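Local coordinates for protein argonaute (Marinitoga piezophila, PDB 5I4A) that cleaves single-stranded target DNA, using short guide RNAs with a 5'-hydroxyl end to find complementary sequences, at residues 584-589 / 596-601. Numbering follows the deposited sequence.
Sequences VKILEN and EEIIEQ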
loop_
_atom_site.group_PDB
_atom_site.type_symbol
_atom_site.label_atom_id
_atom_site.label_comp_id
_atom_site.label_asym_id
_atom_site.label_seq_id
_atom_site.Cartn_x
_atom_site.Cartn_y
_atom_site.Cartn_z
ATOM N N VAL A 584 -9.668 9.158 -2.250
ATOM C CA VAL A 584 -10.973 8.509 -2.251
ATOM C C VAL A 584 -11.824 9.191 -3.315
ATOM O O VAL A 584 -12.058 10.403 -3.239
ATOM C CB VAL A 584 -11.657 8.591 -0.875
ATOM C CG1 VAL A 584 -12.902 7.733 -0.846
ATOM C CG2 VAL A 584 -10.696 8.180 0.231
ATOM N N LYS A 585 -12.285 8.420 -4.298
ATOM C CA LYS A 585 -13.066 8.956 -5.409
ATOM C C LYS A 585 -14.381 8.199 -5.514
ATOM O O LYS A 585 -14.382 6.990 -5.762
ATOM C CB LYS A 585 -12.296 8.858 -6.727
ATOM C CG LYS A 585 -13.093 9.328 -7.935
ATOM C CD LYS A 585 -12.377 9.042 -9.242
ATOM C CE LYS A 585 -13.136 9.644 -10.405
ATOM N NZ LYS A 585 -14.593 9.322 -10.331
ATOM N N ILE A 586 -15.494 8.910 -5.351
ATOM C CA ILE A 586 -16.824 8.317 -5.493
ATOM C C ILE A 586 -17.111 8.195 -6.987
ATOM O O ILE A 586 -17.530 9.158 -7.629
ATOM C CB ILE A 586 -17.898 9.141 -4.779
ATOM C CG1 ILE A 586 -17.453 9.495 -3.358
ATOM C CG2 ILE A 586 -19.213 8.372 -4.744
ATOM C CD1 ILE A 586 -17.346 8.301 -2.434
ATOM N N LEU A 587 -16.883 7.008 -7.549
ATOM C CA LEU A 587 -17.186 6.786 -8.959
ATOM C C LEU A 587 -18.685 6.857 -9.215
ATOM O O LEU A 587 -19.138 7.537 -10.143
ATOM C CB LEU A 587 -16.632 5.434 -9.410
ATOM C CG LEU A 587 -15.346 5.437 -10.233
ATOM C CD1 LEU A 587 -15.141 4.080 -10.879
ATOM C CD2 LEU A 587 -15.385 6.526 -11.290
ATOM N N GLU A 588 -19.467 6.156 -8.402
ATOM C CA GLU A 588 -20.911 6.117 -8.546
ATOM C C GLU A 588 -21.523 6.169 -7.155
ATOM O O GLU A 588 -20.883 5.811 -6.160
ATOM C CB GLU A 588 -21.375 4.856 -9.285
ATOM C CG GLU A 588 -22.513 5.082 -10.266
ATOM C CD GLU A 588 -22.056 5.775 -11.534
ATOM O OE1 GLU A 588 -21.232 5.193 -12.270
ATOM O OE2 GLU A 588 -22.513 6.908 -11.788
ATOM N N ASN A 589 -22.770 6.626 -7.086
ATOM C CA ASN A 589 -23.470 6.651 -5.807
ATOM C C ASN A 589 -24.965 6.731 -6.048
ATOM O O ASN A 589 -25.446 7.675 -6.678
ATOM C CB ASN A 589 -23.013 7.823 -4.936
ATOM C CG ASN A 589 -23.751 7.890 -3.614
ATOM O OD1 ASN A 589 -24.220 6.873 -3.105
ATOM N ND2 ASN A 589 -23.881 9.093 -3.064
ATOM N N GLU A 596 -20.105 13.603 1.291
ATOM C CA GLU A 596 -19.430 13.918 2.548
ATOM C C GLU A 596 -19.643 12.827 3.592
ATOM O O GLU A 596 -18.715 12.469 4.326
ATOM C CB GLU A 596 -19.920 15.263 3.087
ATOM C CG GLU A 596 -19.573 16.463 2.220
ATOM C CD GLU A 596 -20.560 16.685 1.087
ATOM O OE1 GLU A 596 -21.533 15.910 0.977
ATOM O OE2 GLU A 596 -20.364 17.641 0.308
ATOM N N GLU A 597 -20.862 12.291 3.675
ATOM C CA GLU A 597 -21.144 11.240 4.645
ATOM C C GLU A 597 -20.444 9.939 4.273
ATOM O O GLU A 597 -19.923 9.238 5.148
ATOM C CB GLU A 597 -22.652 11.027 4.759
ATOM C CG GLU A 597 -23.385 12.159 5.455
ATOM C CD GLU A 597 -24.879 12.107 5.224
ATOM O OE1 GLU A 597 -25.301 11.531 4.200
ATOM O OE2 GLU A 597 -25.631 12.643 6.063
ATOM N N ILE A 598 -20.421 9.606 2.982
ATOM C CA ILE A 598 -19.712 8.411 2.526
ATOM C C ILE A 598 -18.224 8.529 2.829
ATOM O O ILE A 598 -17.589 7.578 3.299
ATOM C CB ILE A 598 -19.962 8.179 1.025
ATOM C CG1 ILE A 598 -21.448 7.931 0.764
ATOM C CG2 ILE A 598 -19.135 7.007 0.521
ATOM C CD1 ILE A 598 -21.789 7.774 -0.707
ATOM N N ILE A 599 -17.644 9.702 2.563
ATOM C CA ILE A 599 -16.220 9.904 2.816
ATOM C C ILE A 599 -15.912 9.732 4.297
ATOM O O ILE A 599 -14.891 9.142 4.671
ATOM C CB ILE A 599 -15.781 11.290 2.308
ATOM C CG1 ILE A 599 -16.058 11.426 0.809
ATOM C CG2 ILE A 599 -14.314 11.530 2.609
ATOM C CD1 ILE A 599 -15.382 10.386 -0.046
ATOM N N GLU A 600 -16.791 10.239 5.164
ATOM C CA GLU A 600 -16.568 10.102 6.599
ATOM C C GLU A 600 -16.647 8.643 7.031
ATOM O O GLU A 600 -15.878 8.205 7.895
ATOM C CB GLU A 600 -17.575 10.951 7.376
ATOM C CG GLU A 600 -17.392 10.901 8.889
ATOM C CD GLU A 600 -18.601 11.410 9.638
ATOM O OE1 GLU A 600 -18.416 12.151 10.628
ATOM O OE2 GLU A 600 -19.733 11.065 9.233
ATOM N N GLN A 601 -17.563 7.869 6.438
ATOM C CA GLN A 601 -17.662 6.458 6.797
ATOM C C GLN A 601 -16.438 5.686 6.326
ATOM O O GLN A 601 -15.974 4.770 7.012
ATOM C CB GLN A 601 -18.936 5.847 6.217
ATOM C CG GLN A 601 -20.194 6.202 6.982
ATOM C CD GLN A 601 -21.432 5.593 6.365
ATOM O OE1 GLN A 601 -21.440 4.422 5.992
ATOM N NE2 GLN A 601 -22.484 6.391 6.239
#
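Ile586 reaches from its strand to two neighbouring isoleucines of the helix, Ile598 and Ile599. From CB the chain forks, and the branch that leads to the helix is CG1, which is set anti to the carbonyl carbon (chi1 -48°) and comes within 4.0 Å of Ile599 CD1. A second bend at chi2 turns CD1 toward the helix, where this methyl touches Ile598 CG2 at 3.7 Å and Ile599 CD1 at the same distance. Valine and isoleucine suit such a strand: their branching at CB is easily accommodated in extended backbone, and they offer methyls but no polar group to a buried seam. Val584, two residues earlier on the same face, adds CG1 against Ile599 CD1 at 3.7 Å, the two side chains lying alongside each other and pointing opposite ways. Ile599 CD1 is thus shared by both strand residues.

The segments belong to the PIWI domain, whose RNase H fold carries a mixed sheet; strand 582-589 runs antiparallel to 539-546 within it, and helix 595-605 packs on one face after a short connection. The axes of the two segments approach to 9.9 Å, with 128° between their N-to-C directions. Near the end of the strand, a classic beta bulge sets both Leu587 and Glu588 against Leu542 of the neighbouring strand 539-546, and beyond it Asn589 points back to the helix.

There Ile598 CD1 sits over the flat amide of Asn589, 3.4 Å from ND2 and scarcely farther from CG and OD1. A carboxamide fits here because its flat face can lie against a methyl while the oxygen and nitrogen keep their hydrogen bonds: OD1 is bonded to Thr591 OG1 and ND2 to Tyr593 O, both in the connection to the helix, so the group is gripped at both ends and its rotation fixed.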